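Local coordinates for protein cpftsy (Physcomitrella patens, PDB 4AK9) that probably acts as the GTP-binding receptor for the chloroplast signal recognition particle, in the targeting of proteins to the thylakoid membrane, at residues Ile88-Ala91 / Leu92-Ile96; Ile69-Thr72 / Ile73-Asp76; Gln310-Val313 / Asp314-Pro318. All coordinates share one frame; numbering follows the deposited sequence.

Contact 1. Residues Ile88-Ala91 / Leu92-Ile96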
# COMPACT_ATOMS: atom_id res chain seq x y z
N ILE A 88 -25.26 3.99 -6.65
CA ILE A 88 -24.15 3.90 -5.71
C ILE A 88 -22.83 4.15 -6.46
O ILE A 88 -21.95 4.86 -5.96
CB ILE A 88 -24.14 2.53 -5.02
CG1 ILE A 88 -25.29 2.47 -4.01
CG2 ILE A 88 -22.80 2.26 -4.31
CD1 ILE A 88 -25.54 1.07 -3.49
N LYS A 89 -22.74 3.59 -7.66
CA LYS A 89 -21.60 3.78 -8.55
C LYS A 89 -21.43 5.25 -8.88
O LYS A 89 -20.31 5.77 -8.83
CB LYS A 89 -21.81 2.98 -9.84
CG LYS A 89 -20.70 3.18 -10.89
CD LYS A 89 -19.33 2.85 -10.32
CE LYS A 89 -18.50 2.01 -11.29
NZ LYS A 89 -18.48 2.55 -12.67
N GLU A 90 -22.51 5.93 -9.22
CA GLU A 90 -22.42 7.36 -9.46
C GLU A 90 -21.98 8.12 -8.22
O GLU A 90 -21.20 9.05 -8.35
CB GLU A 90 -23.74 7.95 -10.01
CG GLU A 90 -23.82 7.87 -11.53
CD GLU A 90 -22.52 8.30 -12.23
OE1 GLU A 90 -22.05 9.45 -12.02
OE2 GLU A 90 -21.96 7.47 -13.00
N ALA A 91 -22.46 7.73 -7.03
CA ALA A 91 -22.10 8.46 -5.83
C ALA A 91 -20.62 8.24 -5.51
O ALA A 91 -19.93 9.15 -5.03
CB ALA A 91 -22.96 8.04 -4.65
N LEU A 92 -20.16 7.02 -5.77
CA LEU A 92 -18.74 6.69 -5.59
C LEU A 92 -17.85 7.65 -6.41
O LEU A 92 -16.90 8.21 -5.89
CB LEU A 92 -18.49 5.24 -5.98
CG LEU A 92 -17.02 4.78 -6.04
CD1 LEU A 92 -16.37 4.83 -4.64
CD2 LEU A 92 -16.94 3.38 -6.60
N LYS A 93 -18.17 7.82 -7.68
CA LYS A 93 -17.40 8.72 -8.54
C LYS A 93 -17.46 10.15 -8.04
O LYS A 93 -16.43 10.83 -8.01
CB LYS A 93 -17.87 8.64 -10.00
CG LYS A 93 -17.68 7.27 -10.62
CD LYS A 93 -18.24 7.19 -12.06
CE LYS A 93 -17.62 8.27 -12.94
NZ LYS A 93 -18.00 8.13 -14.38
N LYS A 94 -18.65 10.63 -7.67
CA LYS A 94 -18.78 12.01 -7.20
C LYS A 94 -18.04 12.27 -5.91
O LYS A 94 -17.46 13.34 -5.74
CB LYS A 94 -20.25 12.42 -7.05
CG LYS A 94 -20.95 12.49 -8.37
CD LYS A 94 -22.45 12.74 -8.23
CE LYS A 94 -23.11 12.72 -9.61
NZ LYS A 94 -24.57 12.39 -9.53
N ASN A 95 -18.06 11.31 -4.99
CA ASN A 95 -17.38 11.46 -3.72
C ASN A 95 -15.87 11.52 -3.94
O ASN A 95 -15.18 12.28 -3.26
CB ASN A 95 -17.70 10.32 -2.76
CG ASN A 95 -19.14 10.35 -2.29
OD1 ASN A 95 -19.83 11.36 -2.43
ND2 ASN A 95 -19.59 9.23 -1.72
N ILE A 96 -15.37 10.76 -4.91
CA ILE A 96 -13.94 10.81 -5.20
C ILE A 96 -13.59 12.15 -5.81
O ILE A 96 -12.60 12.78 -5.45
CB ILE A 96 -13.48 9.63 -6.10
CG1 ILE A 96 -13.63 8.34 -5.32
CG2 ILE A 96 -12.02 9.84 -6.54
CD1 ILE A 96 -13.55 7.07 -6.17
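Glu90 holds its carboxylate beside the aliphatic parts of Lys93 and Lys94, which lie one turn further on in helix 85-101, in the N-terminal helical bundle of this SRP-type GTPase. The glutamate chain bends at chi2 (-44°), which draws the carboxylate in beside the helix, and both lysine chains pass it at a slant. OE2 faces CD of Lys93 at 3.8 Å, while OE1 lies 4.2 Å from CE of Lys94. Glu90 OE2 and Lys93 NZ stay 4.2 Å apart, beyond a salt bridge, so the opposite charges probably attract only loosely. The amines of Lys89 and Lys93 turn to other parts of the fold. Lys93 NZ donates to the carbonyl of Phe317 near the C-terminus, and Lys89 NZ forms a salt bridge with Asp34 of helix 32-37; the two amines are themselves 5.9 Å apart.

Underneath runs the regular alpha-helical bonding, with Leu92 N held by Ile88 O at 2.8 Å and Lys94 N by Glu90 O. Leu92 turns to the buried side, where it packs on Val33 of helix 32-37. Asn95 has CG beside its backbone N (chi1 -68°), which folds the amide back over the preceding turn. Its CG sits 3.1 Å from Ala91 O, the same carbonyl that accepts the backbone N-H of Asn95 at 2.9 Å.

Contact 2. Residues Ile69-Thr72 / Ile73-Asp76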
# COMPACT_ATOMS: atom_id res chain seq x y z
N ILE A 69 -14.90 7.72 1.91
CA ILE A 69 -15.64 7.56 0.66
C ILE A 69 -16.86 6.67 0.83
O ILE A 69 -17.96 7.04 0.42
CB ILE A 69 -14.74 6.96 -0.44
CG1 ILE A 69 -13.71 8.00 -0.85
CG2 ILE A 69 -15.58 6.55 -1.65
CD1 ILE A 69 -12.56 7.45 -1.72
N VAL A 70 -16.66 5.51 1.43
CA VAL A 70 -17.75 4.55 1.55
C VAL A 70 -18.77 4.97 2.63
O VAL A 70 -19.98 4.76 2.46
CB VAL A 70 -17.19 3.13 1.74
CG1 VAL A 70 -18.29 2.10 1.99
CG2 VAL A 70 -16.36 2.74 0.49
N ASP A 71 -18.29 5.62 3.69
CA ASP A 71 -19.17 6.02 4.80
C ASP A 71 -20.24 6.99 4.33
O ASP A 71 -21.40 6.87 4.71
CB ASP A 71 -18.36 6.62 5.95
CG ASP A 71 -18.99 6.35 7.31
OD1 ASP A 71 -19.75 5.35 7.46
OD2 ASP A 71 -18.73 7.14 8.25
N THR A 72 -19.87 7.92 3.45
CA THR A 72 -20.85 8.83 2.83
C THR A 72 -21.94 8.06 2.05
O THR A 72 -23.14 8.42 2.09
CB THR A 72 -20.11 9.81 1.89
OG1 THR A 72 -19.11 10.51 2.64
CG2 THR A 72 -21.08 10.81 1.31
N ILE A 73 -21.54 7.02 1.34
CA ILE A 73 -22.46 6.17 0.60
C ILE A 73 -23.40 5.43 1.55
O ILE A 73 -24.61 5.34 1.29
CB ILE A 73 -21.71 5.15 -0.27
CG1 ILE A 73 -20.90 5.88 -1.36
CG2 ILE A 73 -22.65 4.09 -0.89
CD1 ILE A 73 -19.96 4.95 -2.11
N ARG A 74 -22.84 4.89 2.64
CA ARG A 74 -23.63 4.21 3.67
C ARG A 74 -24.74 5.13 4.21
O ARG A 74 -25.88 4.67 4.37
CB ARG A 74 -22.77 3.69 4.84
CG ARG A 74 -21.65 2.70 4.44
CD ARG A 74 -20.79 2.22 5.65
NE ARG A 74 -19.55 1.59 5.20
CZ ARG A 74 -19.39 0.28 4.95
NH1 ARG A 74 -20.40 -0.56 5.15
NH2 ARG A 74 -18.21 -0.18 4.51
N LYS A 75 -24.40 6.39 4.52
CA LYS A 75 -25.39 7.35 5.05
C LYS A 75 -26.47 7.66 4.02
O LYS A 75 -27.66 7.72 4.36
CB LYS A 75 -24.77 8.69 5.47
CG LYS A 75 -23.42 8.61 6.16
CD LYS A 75 -23.52 8.31 7.64
CE LYS A 75 -22.14 8.46 8.27
NZ LYS A 75 -22.19 8.40 9.77
N ASP A 76 -26.06 7.88 2.78
CA ASP A 76 -27.00 8.19 1.70
C ASP A 76 -27.96 7.01 1.44
O ASP A 76 -29.14 7.21 1.08
CB ASP A 76 -26.26 8.58 0.41
CG ASP A 76 -25.55 9.93 0.52
OD1 ASP A 76 -25.72 10.63 1.54
OD2 ASP A 76 -24.82 10.31 -0.42
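Val70 and Arg74 are joined by one i to i+4 bond of helix 63-78, Arg74 N to Val70 O at 2.9 Å, and the bonds Lys75 N to Asp71 O and Asp76 N to Thr72 O continue the same regular alpha-helical pattern. The helix belongs to the N-terminal bundle of the SRP-GTPase fold. Arg74 runs out extended from CG to NE (chi2 179°), back across the preceding turn, and its guanidinium reaches CG1 of Val70, which lies 3.4 Å from NH2 and meets the group at a slant. Asp71 crosses the arginine at about a right angle, its OD1 3.8 Å from Arg74 CD, with the carboxylate and guanidinium planes 56° apart. The other neighbour of that carboxylate is Lys75, bent at chi2 (-83°): its CE comes to 3.7 Å from Asp71 OD2, and its NZ makes a long salt bridge to the same oxygen at 4.0 Å. The guanidinium itself is claimed by helix 45-58, through salt bridges to Glu46, Asp50 and Glu53. Replacing Arg74 by a leucine would probably leave those three acidic side chains without their shared cation and take away a polar tie between the two helices. Val70, packed on Leu49 and Leu56, thus gives an apolar neighbour on its own helix to a guanidinium whose charge is directed to helix 45-58, while the long salt bridge from Lys75 to Asp71 is probably a weak tie within the helix.

Contact 3. Residues Gln310-Val313 / Asp314-Pro318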
# COMPACT_ATOMS: atom_id res chain seq x y z
N GLN A 310 -11.71 15.59 -12.63
CA GLN A 310 -12.73 14.90 -13.43
C GLN A 310 -12.14 13.89 -14.43
O GLN A 310 -12.63 12.77 -14.56
CB GLN A 310 -13.67 15.89 -14.10
CG GLN A 310 -14.95 15.24 -14.61
CD GLN A 310 -15.72 14.51 -13.52
OE1 GLN A 310 -16.20 15.12 -12.55
NE2 GLN A 310 -15.84 13.18 -13.66
N SER A 311 -11.09 14.28 -15.14
CA SER A 311 -10.45 13.37 -16.11
C SER A 311 -9.91 12.13 -15.42
O SER A 311 -9.98 11.02 -15.96
CB SER A 311 -9.28 14.07 -16.79
OG SER A 311 -9.73 15.31 -17.33
N PHE A 312 -9.34 12.33 -14.24
CA PHE A 312 -8.79 11.21 -13.49
C PHE A 312 -9.90 10.24 -13.10
O PHE A 312 -9.77 9.02 -13.27
CB PHE A 312 -8.06 11.74 -12.25
CG PHE A 312 -7.61 10.68 -11.30
CD1 PHE A 312 -6.48 9.91 -11.58
CD2 PHE A 312 -8.30 10.44 -10.11
CE1 PHE A 312 -6.07 8.91 -10.67
CE2 PHE A 312 -7.88 9.44 -9.20
CZ PHE A 312 -6.75 8.69 -9.50
N VAL A 313 -11.01 10.78 -12.60
CA VAL A 313 -12.09 9.92 -12.15
C VAL A 313 -12.65 9.14 -13.35
O VAL A 313 -12.91 7.93 -13.27
CB VAL A 313 -13.22 10.71 -11.42
CG1 VAL A 313 -14.41 9.79 -11.11
CG2 VAL A 313 -12.67 11.32 -10.11
N ASP A 314 -12.80 9.84 -14.47
CA ASP A 314 -13.25 9.17 -15.71
C ASP A 314 -12.27 8.10 -16.24
O ASP A 314 -12.69 7.14 -16.89
CB ASP A 314 -13.52 10.20 -16.79
CG ASP A 314 -14.73 11.08 -16.47
OD1 ASP A 314 -15.61 10.65 -15.68
OD2 ASP A 314 -14.79 12.20 -17.01
N ALA A 315 -10.99 8.26 -15.96
CA ALA A 315 -10.00 7.26 -16.34
C ALA A 315 -10.07 6.00 -15.46
O ALA A 315 -9.83 4.89 -15.93
CB ALA A 315 -8.59 7.86 -16.32
N LEU A 316 -10.39 6.17 -14.18
CA LEU A 316 -10.55 5.04 -13.27
C LEU A 316 -11.88 4.34 -13.48
O LEU A 316 -11.96 3.11 -13.37
CB LEU A 316 -10.53 5.52 -11.84
CG LEU A 316 -9.23 6.16 -11.37
CD1 LEU A 316 -9.23 6.22 -9.85
CD2 LEU A 316 -8.08 5.37 -11.89
N PHE A 317 -12.91 5.13 -13.78
CA PHE A 317 -14.28 4.62 -13.86
C PHE A 317 -14.96 5.13 -15.11
O PHE A 317 -15.85 5.98 -15.04
CB PHE A 317 -15.10 5.09 -12.65
CG PHE A 317 -14.60 4.59 -11.33
CD1 PHE A 317 -14.80 3.27 -10.96
CD2 PHE A 317 -13.97 5.46 -10.44
CE1 PHE A 317 -14.35 2.81 -9.71
CE2 PHE A 317 -13.52 5.01 -9.19
CZ PHE A 317 -13.72 3.70 -8.83
N PRO A 318 -14.57 4.62 -16.29
CA PRO A 318 -15.20 5.12 -17.52
C PRO A 318 -16.67 4.68 -17.63
O PRO A 318 -17.11 3.73 -16.96
CB PRO A 318 -14.37 4.46 -18.62
CG PRO A 318 -13.82 3.22 -18.00
CD PRO A 318 -13.60 3.55 -16.54
OXT PRO A 318 -17.44 5.29 -18.38
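Phe312 and Leu316 meet one turn apart on helix 309-316, the last helix of the GTPase domain. Followed outward, Leu316 starts with CB 3.7 Å from Val313 O. Its CG, set beside the backbone N (chi1 -63°), lies 3.5 Å from Phe312 O and over one face of the Phe312 ring, 4.2 Å from the ring centroid and 17° off the ring normal, a CH-pi contact. At the tip CD1 rests on the far end of the ring, 3.5 Å from Phe312 CZ and nearly as close to CE2. The same ring also meets Phe23 edge-to-face, while Leu30 of helix 24-30 packs on the leucine.

Around another side of the helix, Gln310 reaches Asp314 through its amide: NE2 donates to OD1 at 3.2 Å, with the oxygen close to the amide plane of the glutamine but met from well above the carboxylate plane. The chain of Gln310, bent at chi2, brings the amide back to the acid. Beyond Leu316 the helix ends, and Phe317 N gives its bond to Val313 O at 2.8 Å while Phe317 itself leaves helical backbone angles. The turn thus divides its chemistry: the Phe312-Leu316 pair is held by dispersion within an aromatic and aliphatic core, whereas the Gln310-Asp314 bond, bent at 140° and out of the carboxylate plane, is probably a modest one, made to an acid that also has a weak, long ion pair with Lys93 NZ.

Overall arrangement
Contacts 1 and 2 lie on consecutive helices of the N-terminal bundle, 85-101 and 63-78, their centres about 10 Å apart. They pack directly: Leu92 CD1 is 3.5 Å from Ile69 CG2, and the amide of Asn95 sits against Ile69, Thr72 and Ile73. The opposite flank of contact 1 meets contact 3, about 11 Å away between centres, where Ile96 CD1 approaches Phe317 CE2 at 3.7 Å and Lys93 CB approaches Val313 CG1 at 3.8 Å. Helix 85-101 therefore stands between helix 63-78 and the C-terminal helix 309-316 of the GTPase domain. Contacts 2 and 3 do not touch, their nearest atoms being about 8 Å apart.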